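Local coordinates for protein Bug27 (PDB 2QPQ) that probably binds a small solute in the periplasm, as a Venus flytrap receptor of the Bug family, and hands it on for uptake, at residues Asp23-Arg27 and Val42-Arg46; Leu28-Leu33 and Val253-Val259; Val201-Glu205 and Tyr224-Gln228. One frame throughout, in Å; residues are numbered along the deposited sequence.

Contact 1: residues Asp23-Arg27 and Val42-Arg46; sequences DMLAR and VVENR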
ATOM      1  N   ASP A  23      -2.608   5.101   8.088  1.00 16.87           N
ATOM      2  CA  ASP A  23      -2.929   5.831   9.329  1.00 17.63           C
ATOM      3  C   ASP A  23      -4.454   5.789   9.563  1.00 17.45           C
ATOM      4  O   ASP A  23      -4.930   5.651  10.684  1.00 17.38           O
ATOM      5  CB  ASP A  23      -2.458   7.276   9.201  1.00 17.43           C
ATOM      6  CG  ASP A  23      -2.959   8.154  10.316  1.00 21.32           C
ATOM      7  OD1 ASP A  23      -2.295   8.235  11.379  1.00 21.15           O
ATOM      8  OD2 ASP A  23      -4.033   8.785  10.116  1.00 23.81           O
ATOM      9  N   MET A  24      -5.209   5.927   8.490  1.00 17.42           N
ATOM     10  CA  MET A  24      -6.685   5.985   8.606  1.00 18.21           C
ATOM     11  C   MET A  24      -7.199   4.651   9.206  1.00 18.21           C
ATOM     12  O   MET A  24      -8.015   4.631  10.138  1.00 17.66           O
ATOM     13  CB  MET A  24      -7.290   6.201   7.216  1.00 18.35           C
ATOM     14  CG  MET A  24      -8.835   6.179   7.186  1.00 22.59           C
ATOM     15  SD  MET A  24      -9.597   4.545   7.041  1.00 27.66           S
ATOM     16  CE  MET A  24      -9.370   4.166   5.300  1.00 23.33           C
ATOM     17  N   LEU A  25      -6.741   3.541   8.639  1.00 17.79           N
ATOM     18  CA  LEU A  25      -7.130   2.229   9.128  1.00 18.33           C
ATOM     19  C   LEU A  25      -6.658   1.955  10.561  1.00 19.14           C
ATOM     20  O   LEU A  25      -7.417   1.425  11.375  1.00 18.98           O
ATOM     21  CB  LEU A  25      -6.631   1.156   8.179  1.00 18.76           C
ATOM     22  CG  LEU A  25      -7.217   1.118   6.774  1.00 19.89           C
ATOM     23  CD1 LEU A  25      -6.313   0.267   5.853  1.00 18.80           C
ATOM     24  CD2 LEU A  25      -8.686   0.578   6.815  1.00 19.49           C
ATOM     25  N   ALA A  26      -5.404   2.284  10.868  1.00 19.30           N
ATOM     26  CA  ALA A  26      -4.925   2.151  12.244  1.00 19.43           C
ATOM     27  C   ALA A  26      -5.808   2.937  13.233  1.00 20.05           C
ATOM     28  O   ALA A  26      -6.220   2.403  14.262  1.00 19.76           O
ATOM     29  CB  ALA A  26      -3.412   2.556  12.366  1.00 18.71           C
ATOM     30  N   ARG A  27      -6.143   4.178  12.896  1.00 20.22           N
ATOM     31  CA  ARG A  27      -6.966   5.013  13.780  1.00 21.70           C
ATOM     32  C   ARG A  27      -8.418   4.511  13.861  1.00 23.02           C
ATOM     33  O   ARG A  27      -9.038   4.592  14.946  1.00 23.77           O
ATOM     34  CB  ARG A  27      -6.884   6.503  13.347  1.00 21.40           C
ATOM     35  CG  ARG A  27      -5.494   7.037  13.587  1.00 22.13           C
ATOM     36  CD  ARG A  27      -5.312   8.480  13.229  1.00 24.08           C
ATOM     37  NE  ARG A  27      -3.916   8.868  13.501  1.00 24.87           N
ATOM     38  CZ  ARG A  27      -3.445   9.233  14.686  1.00 25.99           C
ATOM     39  NH1 ARG A  27      -4.266   9.284  15.749  1.00 26.35           N
ATOM     40  NH2 ARG A  27      -2.160   9.565  14.807  1.00 23.54           N
ATOM     41  N   VAL A  42      -3.598   3.109  21.903  1.00 27.36           N
ATOM     42  CA  VAL A  42      -2.928   4.346  21.513  1.00 25.10           C
ATOM     43  C   VAL A  42      -2.323   4.167  20.117  1.00 24.52           C
ATOM     44  O   VAL A  42      -1.533   3.251  19.879  1.00 23.00           O
ATOM     45  CB  VAL A  42      -1.812   4.741  22.497  1.00 24.99           C
ATOM     46  CG1 VAL A  42      -1.052   6.024  21.992  1.00 24.81           C
ATOM     47  CG2 VAL A  42      -2.354   4.886  23.956  1.00 25.78           C
ATOM     48  N   VAL A  43      -2.673   5.065  19.208  1.00 23.51           N
ATOM     49  CA  VAL A  43      -2.135   5.034  17.855  1.00 23.37           C
ATOM     50  C   VAL A  43      -1.130   6.159  17.699  1.00 23.81           C
ATOM     51  O   VAL A  43      -1.414   7.318  18.033  1.00 24.23           O
ATOM     52  CB  VAL A  43      -3.271   5.136  16.820  1.00 23.71           C
ATOM     53  CG1 VAL A  43      -2.737   5.340  15.383  1.00 23.05           C
ATOM     54  CG2 VAL A  43      -4.186   3.909  16.930  1.00 23.91           C
ATOM     55  N   GLU A  44       0.067   5.829  17.234  1.00 22.46           N
ATOM     56  CA  GLU A  44       1.059   6.853  17.039  1.00 22.02           C
ATOM     57  C   GLU A  44       1.796   6.661  15.710  1.00 21.28           C
ATOM     58  O   GLU A  44       2.006   5.547  15.270  1.00 20.91           O
ATOM     59  CB  GLU A  44       1.992   6.914  18.256  1.00 23.70           C
ATOM     60  CG  GLU A  44       2.655   5.627  18.576  1.00 23.94           C
ATOM     61  CD  GLU A  44       3.654   5.767  19.716  1.00 28.34           C
ATOM     62  OE1 GLU A  44       4.441   6.756  19.739  1.00 31.01           O
ATOM     63  OE2 GLU A  44       3.679   4.874  20.571  1.00 23.92           O
ATOM     64  N   ASN A  45       2.120   7.746  15.033  1.00 19.56           N
ATOM     65  CA  ASN A  45       2.839   7.636  13.768  1.00 20.05           C
ATOM     66  C   ASN A  45       4.319   7.729  14.042  1.00 20.58           C
ATOM     67  O   ASN A  45       4.751   8.639  14.732  1.00 19.89           O
ATOM     68  CB  ASN A  45       2.410   8.722  12.758  1.00 20.02           C
ATOM     69  CG  ASN A  45       0.922   8.717  12.507  1.00 19.95           C
ATOM     70  OD1 ASN A  45       0.420   8.036  11.598  1.00 21.81           O
ATOM     71  ND2 ASN A  45       0.204   9.443  13.319  1.00 17.88           N
ATOM     72  N   ARG A  46       5.072   6.755  13.520  1.00 21.04           N
ATOM     73  CA  ARG A  46       6.527   6.792  13.542  1.00 22.02           C
ATOM     74  C   ARG A  46       7.023   6.501  12.138  1.00 21.40           C
ATOM     75  O   ARG A  46       7.496   5.394  11.876  1.00 21.39           O
ATOM     76  CB  ARG A  46       7.061   5.754  14.560  1.00 22.12           C
ATOM     77  CG  ARG A  46       6.504   5.943  15.971  1.00 25.45           C
ATOM     78  CD  ARG A  46       7.228   7.083  16.736  1.00 30.89           C
ATOM     79  NE  ARG A  46       7.022   6.819  18.136  1.00 39.54           N
ATOM     80  CZ  ARG A  46       7.941   6.651  19.068  1.00 34.68           C
ATOM     81  NH1 ARG A  46       9.242   6.774  18.838  1.00 36.05           N
ATOM     82  NH2 ARG A  46       7.509   6.366  20.266  1.00 39.07           N
TER
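Val43 lies beneath Ala26 and Arg27 where helix 21-35 packs back on strand 41-45, within the beta-alpha-beta unit formed with strand 10-14. The crossover principle is plain here: the chain leaves one strand, passes through a helix laid on the sheet, and re-enters the sheet alongside in parallel. Helix and strand segments run nearly antiparallel, at 165°, with their axes 9.1 Å apart at closest approach. Val43 splits its branch between two jobs. Its CG1, anti to the backbone N (chi1 171°), meets CG of Arg27 at 3.7 Å and also lies over the centre of one guanidinium face, 4.0 Å above the plane. CG2, turned the other way, reaches the carbonyl O of Ala26 at 3.7 Å. The methyl of Ala26 comes down onto the same valine, CB to CG1 4.2 Å, and also touches Val14 and Met70 of the neighbouring strands, so the inner face of the helix is apolar here. Towards the N-terminal end of the helix segment the contact becomes polar. The side chain of Asn45 reaches from the strand to face the Asp23-Arg27 pair, crossing both at about a right angle, with its amide plane moderately tilted from both flat groups; Pro18 touches both Asp23 and Asn45. Arg27 stretches straight from CG to NE and so arrives beside the carboxylate one helical turn earlier. There NE of Arg27 bonds OD1 of Asp23 in a salt bridge at 2.7 Å, with an N-H...O angle of 160°, met on the syn side but tilted out of the carboxylate plane, and close to the guanidinium plane.

Contact 2: residues Leu28-Leu33 and Val253-Val259; sequences LIGNYL and VMQRDDV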
ATOM      1  N   LEU A  28      -8.927   3.958  12.748  1.00 23.54           N
ATOM      2  CA  LEU A  28     -10.276   3.367  12.714  1.00 24.82           C
ATOM      3  C   LEU A  28     -10.309   2.133  13.645  1.00 25.58           C
ATOM      4  O   LEU A  28     -11.201   2.014  14.517  1.00 26.85           O
ATOM      5  CB  LEU A  28     -10.704   3.040  11.272  1.00 24.86           C
ATOM      6  CG  LEU A  28     -12.067   2.428  10.866  1.00 25.99           C
ATOM      7  CD1 LEU A  28     -13.200   3.382  11.177  1.00 29.61           C
ATOM      8  CD2 LEU A  28     -12.097   2.107   9.394  1.00 24.87           C
ATOM      9  N   ILE A  29      -9.345   1.232  13.463  1.00 24.91           N
ATOM     10  CA  ILE A  29      -9.173   0.073  14.353  1.00 25.67           C
ATOM     11  C   ILE A  29      -9.024   0.496  15.814  1.00 26.55           C
ATOM     12  O   ILE A  29      -9.729  -0.022  16.694  1.00 27.12           O
ATOM     13  CB  ILE A  29      -7.969  -0.852  13.910  1.00 24.99           C
ATOM     14  CG1 ILE A  29      -8.261  -1.543  12.586  1.00 24.29           C
ATOM     15  CG2 ILE A  29      -7.652  -1.954  14.964  1.00 24.00           C
ATOM     16  CD1 ILE A  29      -6.960  -2.003  11.858  1.00 26.38           C
ATOM     17  N   GLY A  30      -8.140   1.455  16.068  1.00 26.89           N
ATOM     18  CA  GLY A  30      -7.804   1.874  17.422  1.00 29.22           C
ATOM     19  C   GLY A  30      -9.006   2.383  18.205  1.00 30.60           C
ATOM     20  O   GLY A  30      -9.152   2.074  19.393  1.00 30.23           O
ATOM     21  N   ASN A  31      -9.838   3.163  17.508  1.00 31.87           N
ATOM     22  CA  ASN A  31     -11.134   3.672  17.952  1.00 33.81           C
ATOM     23  C   ASN A  31     -12.102   2.603  18.455  1.00 33.65           C
ATOM     24  O   ASN A  31     -12.650   2.735  19.532  1.00 34.20           O
ATOM     25  CB  ASN A  31     -11.795   4.506  16.827  1.00 34.51           C
ATOM     26  CG  ASN A  31     -13.182   5.090  17.235  1.00 38.28           C
ATOM     27  OD1 ASN A  31     -14.242   4.702  16.688  1.00 40.64           O
ATOM     28  ND2 ASN A  31     -13.169   6.031  18.196  1.00 41.39           N
ATOM     29  N   TYR A  32     -12.350   1.583  17.652  1.00 34.05           N
ATOM     30  CA  TYR A  32     -13.270   0.510  18.018  1.00 34.97           C
ATOM     31  C   TYR A  32     -12.667  -0.544  18.950  1.00 35.41           C
ATOM     32  O   TYR A  32     -13.391  -1.202  19.690  1.00 35.09           O
ATOM     33  CB  TYR A  32     -13.830  -0.155  16.776  1.00 34.77           C
ATOM     34  CG  TYR A  32     -14.694   0.766  15.961  1.00 35.44           C
ATOM     35  CD1 TYR A  32     -15.951   1.141  16.408  1.00 33.68           C
ATOM     36  CD2 TYR A  32     -14.249   1.266  14.737  1.00 34.87           C
ATOM     37  CE1 TYR A  32     -16.755   2.004  15.672  1.00 35.68           C
ATOM     38  CE2 TYR A  32     -15.045   2.121  13.984  1.00 35.59           C
ATOM     39  CZ  TYR A  32     -16.306   2.482  14.461  1.00 35.77           C
ATOM     40  OH  TYR A  32     -17.092   3.338  13.719  1.00 37.71           O
ATOM     41  N   LEU A  33     -11.349  -0.702  18.893  1.00 36.12           N
ATOM     42  CA  LEU A  33     -10.614  -1.606  19.765  1.00 37.78           C
ATOM     43  C   LEU A  33     -10.616  -1.045  21.185  1.00 40.21           C
ATOM     44  O   LEU A  33     -10.756  -1.806  22.131  1.00 40.47           O
ATOM     45  CB  LEU A  33      -9.178  -1.763  19.265  1.00 37.18           C
ATOM     46  CG  LEU A  33      -8.528  -3.136  19.139  1.00 36.94           C
ATOM     47  CD1 LEU A  33      -9.424  -4.174  18.467  1.00 31.29           C
ATOM     48  CD2 LEU A  33      -7.174  -3.012  18.406  1.00 37.07           C
ATOM     49  N   VAL A 253     -13.895  -5.812  14.718  1.00 25.97           N
ATOM     50  CA  VAL A 253     -13.962  -4.425  14.242  1.00 25.72           C
ATOM     51  C   VAL A 253     -14.203  -4.337  12.742  1.00 26.38           C
ATOM     52  O   VAL A 253     -15.074  -3.590  12.299  1.00 27.08           O
ATOM     53  CB  VAL A 253     -12.689  -3.603  14.596  1.00 25.17           C
ATOM     54  CG1 VAL A 253     -12.765  -2.212  13.954  1.00 23.33           C
ATOM     55  CG2 VAL A 253     -12.547  -3.468  16.085  1.00 24.91           C
ATOM     56  N   MET A 254     -13.435  -5.085  11.957  1.00 26.48           N
ATOM     57  CA  MET A 254     -13.555  -5.017  10.512  1.00 27.17           C
ATOM     58  C   MET A 254     -14.934  -5.496  10.022  1.00 28.11           C
ATOM     59  O   MET A 254     -15.455  -4.993   9.005  1.00 27.85           O
ATOM     60  CB  MET A 254     -12.413  -5.760   9.815  1.00 27.77           C
ATOM     61  CG  MET A 254     -11.027  -5.180  10.147  1.00 28.05           C
ATOM     62  SD  MET A 254     -10.869  -3.459   9.632  1.00 33.27           S
ATOM     63  CE  MET A 254     -10.870  -2.569  11.127  1.00 30.69           C
ATOM     64  N   GLN A 255     -15.532  -6.416  10.778  1.00 27.48           N
ATOM     65  CA  GLN A 255     -16.864  -6.952  10.466  1.00 28.03           C
ATOM     66  C   GLN A 255     -18.024  -5.966  10.687  1.00 27.82           C
ATOM     67  O   GLN A 255     -19.144  -6.226  10.251  1.00 28.79           O
ATOM     68  CB  GLN A 255     -17.091  -8.222  11.283  1.00 27.79           C
ATOM     69  CG  GLN A 255     -16.288  -9.409  10.764  1.00 28.40           C
ATOM     70  CD  GLN A 255     -16.207 -10.535  11.776  1.00 32.54           C
ATOM     71  OE1 GLN A 255     -16.972 -10.565  12.767  1.00 33.65           O
ATOM     72  NE2 GLN A 255     -15.283 -11.476  11.548  1.00 30.62           N
ATOM     73  N   ARG A 256     -17.782  -4.867  11.389  1.00 27.81           N
ATOM     74  CA  ARG A 256     -18.822  -3.871  11.634  1.00 28.55           C
ATOM     75  C   ARG A 256     -19.413  -3.368  10.305  1.00 28.81           C
ATOM     76  O   ARG A 256     -18.657  -3.129   9.362  1.00 28.09           O
ATOM     77  CB  ARG A 256     -18.250  -2.703  12.433  1.00 28.74           C
ATOM     78  CG  ARG A 256     -17.783  -3.043  13.824  1.00 29.93           C
ATOM     79  CD  ARG A 256     -17.217  -1.814  14.455  1.00 31.78           C
ATOM     80  NE  ARG A 256     -18.234  -0.769  14.557  1.00 35.58           N
ATOM     81  CZ  ARG A 256     -18.899  -0.453  15.674  1.00 37.40           C
ATOM     82  NH1 ARG A 256     -18.646  -1.088  16.809  1.00 38.29           N
ATOM     83  NH2 ARG A 256     -19.799   0.527  15.663  1.00 37.88           N
ATOM     84  N   ASP A 257     -20.752  -3.247  10.209  1.00 29.34           N
ATOM     85  CA  ASP A 257     -21.396  -2.666   9.009  1.00 29.83           C
ATOM     86  C   ASP A 257     -20.839  -1.275   8.719  1.00 28.74           C
ATOM     87  O   ASP A 257     -20.544  -0.929   7.567  1.00 29.15           O
ATOM     88  CB  ASP A 257     -22.916  -2.474   9.211  1.00 31.49           C
ATOM     89  CG  ASP A 257     -23.686  -3.753   9.264  1.00 35.12           C
ATOM     90  OD1 ASP A 257     -23.245  -4.795   8.719  1.00 36.48           O
ATOM     91  OD2 ASP A 257     -24.809  -3.685   9.834  1.00 40.58           O
ATOM     92  N   ASP A 258     -20.715  -0.451   9.757  1.00 27.58           N
ATOM     93  CA  ASP A 258     -20.322   0.905   9.514  1.00 27.48           C
ATOM     94  C   ASP A 258     -18.871   0.981   8.947  1.00 26.77           C
ATOM     95  O   ASP A 258     -18.582   1.750   8.035  1.00 24.84           O
ATOM     96  CB  ASP A 258     -20.579   1.807  10.723  1.00 28.28           C
ATOM     97  CG  ASP A 258     -19.800   1.416  11.942  1.00 31.52           C
ATOM     98  OD1 ASP A 258     -19.169   0.338  11.964  1.00 33.33           O
ATOM     99  OD2 ASP A 258     -19.821   2.208  12.910  1.00 36.92           O
ATOM    100  N   VAL A 259     -18.007   0.117   9.467  1.00 26.77           N
ATOM    101  CA  VAL A 259     -16.625   0.018   8.993  1.00 25.58           C
ATOM    102  C   VAL A 259     -16.560  -0.450   7.564  1.00 25.52           C
ATOM    103  O   VAL A 259     -15.801   0.129   6.769  1.00 25.52           O
ATOM    104  CB  VAL A 259     -15.805  -0.925   9.904  1.00 25.22           C
ATOM    105  CG1 VAL A 259     -14.461  -1.266   9.264  1.00 25.98           C
ATOM    106  CG2 VAL A 259     -15.621  -0.262  11.256  1.00 25.13           C
TER
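Helices 240-254 and 257-266 are joined by a short connection, and Tyr32 of helix 21-35 packs into the bend, with Val253 on one arm and Val259 on the other. Its CB meets CG2 of Val253 at 3.6 Å, and CE2 of its ring meets CG2 of Val259 at 3.7 Å. Leu28 and Leu33 continue this apolar seam one turn back and one residue on, Leu28 through CD2 to CG1 of Val259 at 4.1 Å and Leu33 through CD1 to CG2 of Val253. Arg256, the N-cap residue of the second helix, folds over one face of the tyrosine. Its CD makes a CH-pi contact 3.9 Å from the Tyr32 ring centroid, and a bend at chi3 (61°) then lays the guanidinium over the ring towards its rim, the two planes 24° apart. Asn31 OD1 lies over the opposite face. Asp258 holds the guanidinium by its NE side in a salt bridge: NE of Arg256 bonds the syn lone pair of Asp258 OD1 at 3.0 Å, while NH2 reaches OD2 at 3.2 Å. With two nearly straight bonds in its own plane and an aromatic face beneath, the cation is fixed in rotation, and the pairing would largely balance both charges near the surface.

Contact 3: residues Val201-Glu205 and Tyr224-Gln228; sequences VTSKE and YELNQ
The loop that leaves strand 196-201 and the residues leading into strand 227-235 meet beside the long strand 93-109, and Thr202 and Leu226 tie them together with two hydrogen bonds. N of Leu226 donates a hydrogen bond to O of Thr202 at 2.7 Å, almost straight with an angle of 163°. In return, OG1 of Thr202 donates to O of Leu226 at 2.8 Å, approaching from well above the carbonyl plane. With chi1 at 63°, OG1 sits between the backbone N and the carbonyl carbon, which turns it to Leu226 and leaves CG2 for the tyrosine. The same hydroxyl oxygen accepts from N of Ser104 on strand 93-109, so the buried hydroxyl both donates and accepts. CA of Glu225 adds a C-H...O contact to the Thr202 carbonyl oxygen at 3.2 Å. Tyr224 presents its ring edge to CB of Thr202, with CE1 3.8 Å away; its hydroxyl bonds to O of Ala145 on helix 141-153, while Leu148 and Leu149 of that helix pack on the side chain. Water also bridges the gap, donating to O of Ser203 and to O of Tyr224. At the outer side Lys204 and Glu225 lie alongside each other and point the same way, CD of Lys204 touching OE1 of Glu225 at 3.5 Å. Their opposite charges, NZ to OE1 4.2 Å, are beyond a salt bridge but may still attract. Just beyond, Gln228 bonds a citrate that probably came from the crystallisation liquor. Strand 227-235 pairs with both 67-72 and 93-109, an arrangement consistent with the strands that cross between the two lobes of a Venus flytrap binding protein.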
ATOM      1  N   VAL A 201      -6.242  -0.079 -13.351  1.00 23.73           N
ATOM      2  CA  VAL A 201      -5.990  -0.434 -11.960  1.00 24.31           C
ATOM      3  C   VAL A 201      -4.986  -1.576 -11.896  1.00 23.72           C
ATOM      4  O   VAL A 201      -4.946  -2.406 -12.812  1.00 23.27           O
ATOM      5  CB  VAL A 201      -7.282  -0.771 -11.179  1.00 24.83           C
ATOM      6  CG1 VAL A 201      -8.230   0.421 -11.213  1.00 27.49           C
ATOM      7  CG2 VAL A 201      -7.982  -2.020 -11.720  1.00 25.60           C
ATOM      8  N   THR A 202      -4.193  -1.629 -10.824  1.00 23.21           N
ATOM      9  CA  THR A 202      -3.099  -2.598 -10.715  1.00 23.77           C
ATOM     10  C   THR A 202      -3.498  -3.917 -10.053  1.00 25.29           C
ATOM     11  O   THR A 202      -2.674  -4.811  -9.952  1.00 26.26           O
ATOM     12  CB  THR A 202      -1.904  -2.051  -9.892  1.00 22.85           C
ATOM     13  OG1 THR A 202      -2.348  -1.802  -8.548  1.00 21.07           O
ATOM     14  CG2 THR A 202      -1.379  -0.767 -10.513  1.00 19.95           C
ATOM     15  N   SER A 203      -4.730  -4.039  -9.584  1.00 26.42           N
ATOM     16  CA  SER A 203      -5.187  -5.313  -9.028  1.00 28.02           C
ATOM     17  C   SER A 203      -5.471  -6.338 -10.142  1.00 30.36           C
ATOM     18  O   SER A 203      -5.477  -6.022 -11.332  1.00 30.25           O
ATOM     19  CB  SER A 203      -6.417  -5.128  -8.159  1.00 26.98           C
ATOM     20  OG  SER A 203      -7.354  -4.326  -8.840  1.00 24.59           O
ATOM     21  N   LYS A 204      -5.670  -7.575  -9.709  1.00 33.26           N
ATOM     22  CA  LYS A 204      -5.952  -8.731 -10.560  1.00 35.77           C
ATOM     23  C   LYS A 204      -7.335  -8.613 -11.185  1.00 36.33           C
ATOM     24  O   LYS A 204      -7.555  -9.028 -12.330  1.00 35.49           O
ATOM     25  CB  LYS A 204      -5.881  -9.963  -9.652  1.00 37.18           C
ATOM     26  CG  LYS A 204      -5.494 -11.289 -10.266  1.00 41.06           C
ATOM     27  CD  LYS A 204      -5.340 -12.308  -9.136  1.00 45.69           C
ATOM     28  CE  LYS A 204      -6.244 -11.961  -7.937  1.00 47.08           C
ATOM     29  NZ  LYS A 204      -5.895 -12.739  -6.695  1.00 51.69           N
ATOM     30  N   GLU A 205      -8.280  -8.048 -10.427  1.00 37.34           N
ATOM     31  CA  GLU A 205      -9.617  -7.756 -10.952  1.00 38.90           C
ATOM     32  C   GLU A 205      -9.922  -6.276 -10.712  1.00 39.05           C
ATOM     33  O   GLU A 205      -9.305  -5.677  -9.835  1.00 39.10           O
ATOM     34  CB  GLU A 205     -10.684  -8.664 -10.302  1.00 39.76           C
ATOM     35  CG  GLU A 205     -10.487 -10.212 -10.504  1.00 42.36           C
ATOM     36  CD  GLU A 205     -10.406 -10.678 -11.989  1.00 47.79           C
ATOM     37  OE1 GLU A 205     -11.226 -10.210 -12.830  1.00 46.22           O
ATOM     38  OE2 GLU A 205      -9.515 -11.526 -12.306  1.00 48.86           O
ATOM     39  N   TYR A 224       0.364  -9.397 -14.526  1.00 30.75           N
ATOM     40  CA  TYR A 224       0.599  -8.147 -13.775  1.00 29.47           C
ATOM     41  C   TYR A 224      -0.417  -8.007 -12.642  1.00 29.22           C
ATOM     42  O   TYR A 224      -1.612  -8.040 -12.870  1.00 28.55           O
ATOM     43  CB  TYR A 224       0.485  -6.944 -14.718  1.00 27.84           C
ATOM     44  CG  TYR A 224       0.812  -5.607 -14.060  1.00 27.42           C
ATOM     45  CD1 TYR A 224      -0.032  -5.055 -13.095  1.00 24.11           C
ATOM     46  CD2 TYR A 224       1.973  -4.912 -14.395  1.00 26.41           C
ATOM     47  CE1 TYR A 224       0.275  -3.826 -12.455  1.00 24.70           C
ATOM     48  CE2 TYR A 224       2.269  -3.669 -13.785  1.00 26.81           C
ATOM     49  CZ  TYR A 224       1.429  -3.143 -12.820  1.00 26.11           C
ATOM     50  OH  TYR A 224       1.742  -1.917 -12.224  1.00 25.67           O
ATOM     51  N   GLU A 225       0.065  -7.859 -11.415  1.00 29.93           N
ATOM     52  CA  GLU A 225      -0.775  -7.373 -10.330  1.00 31.32           C
ATOM     53  C   GLU A 225       0.079  -6.725  -9.262  1.00 31.22           C
ATOM     54  O   GLU A 225       1.202  -7.157  -9.001  1.00 30.71           O
ATOM     55  CB  GLU A 225      -1.674  -8.478  -9.736  1.00 32.85           C
ATOM     56  CG  GLU A 225      -0.922  -9.638  -9.132  1.00 35.58           C
ATOM     57  CD  GLU A 225      -1.640 -10.182  -7.909  1.00 43.92           C
ATOM     58  OE1 GLU A 225      -2.200 -11.298  -8.024  1.00 43.05           O
ATOM     59  OE2 GLU A 225      -1.665  -9.487  -6.857  1.00 40.76           O
ATOM     60  N   LEU A 226      -0.443  -5.679  -8.641  1.00 31.60           N
ATOM     61  CA  LEU A 226       0.255  -5.094  -7.507  1.00 31.52           C
ATOM     62  C   LEU A 226      -0.741  -4.408  -6.590  1.00 31.11           C
ATOM     63  O   LEU A 226      -0.907  -3.173  -6.622  1.00 32.46           O
ATOM     64  CB  LEU A 226       1.397  -4.168  -7.960  1.00 31.72           C
ATOM     65  CG  LEU A 226       2.305  -3.446  -6.915  1.00 33.24           C
ATOM     66  CD1 LEU A 226       2.481  -4.156  -5.601  1.00 34.47           C
ATOM     67  CD2 LEU A 226       3.666  -3.083  -7.495  1.00 32.96           C
ATOM     68  N   ASN A 227      -1.406  -5.222  -5.775  1.00 29.13           N
ATOM     69  CA  ASN A 227      -2.397  -4.745  -4.828  1.00 28.17           C
ATOM     70  C   ASN A 227      -1.760  -4.472  -3.452  1.00 26.50           C
ATOM     71  O   ASN A 227      -1.107  -5.338  -2.896  1.00 27.11           O
ATOM     72  CB  ASN A 227      -3.524  -5.790  -4.730  1.00 28.20           C
ATOM     73  CG  ASN A 227      -4.887  -5.182  -4.478  1.00 30.11           C
ATOM     74  OD1 ASN A 227      -5.022  -4.012  -4.132  1.00 32.77           O
ATOM     75  ND2 ASN A 227      -5.913  -6.010  -4.578  1.00 33.76           N
ATOM     76  N   GLN A 228      -1.949  -3.268  -2.919  1.00 23.54           N
ATOM     77  CA  GLN A 228      -1.364  -2.916  -1.635  1.00 21.45           C
ATOM     78  C   GLN A 228      -2.238  -3.391  -0.476  1.00 19.64           C
ATOM     79  O   GLN A 228      -3.397  -3.053  -0.393  1.00 20.19           O
ATOM     80  CB  GLN A 228      -1.180  -1.413  -1.551  1.00 21.11           C
ATOM     81  CG  GLN A 228      -0.645  -0.844  -0.231  1.00 20.81           C
ATOM     82  CD  GLN A 228      -0.294   0.616  -0.404  1.00 25.27           C
ATOM     83  OE1 GLN A 228       0.418   0.956  -1.333  1.00 28.99           O
ATOM     84  NE2 GLN A 228      -0.833   1.482   0.430  1.00 25.90           N
TER
HETATM   85  O   HOH W   1      -3.421  -6.145 -13.336  1.00 23.66           O
HETATM   86  O   HOH W   2      -4.626  -8.150  -7.085  1.00 39.46           O

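From the N terminus, helix 21-35 supplies the first segment of contact 1 and, directly after it, that of contact 2. Contact 1 closes first, a short loop back to strand 41-45. Contact 2 stays open across 219 residues until the chain returns through helices 240-254 and 257-266, so the two cross; they also touch, Val43 CG2 lying 4.2 Å from Gly30 CA. Contact 3 opens and closes inside the long loop of contact 2, with its centre about 25 Å from the centres of the other two. One helix is thus held to the sheet by contact 1 and to late helices by contact 2, while contact 3 joins the loop after strand 196-201 to the start of strand 227-235.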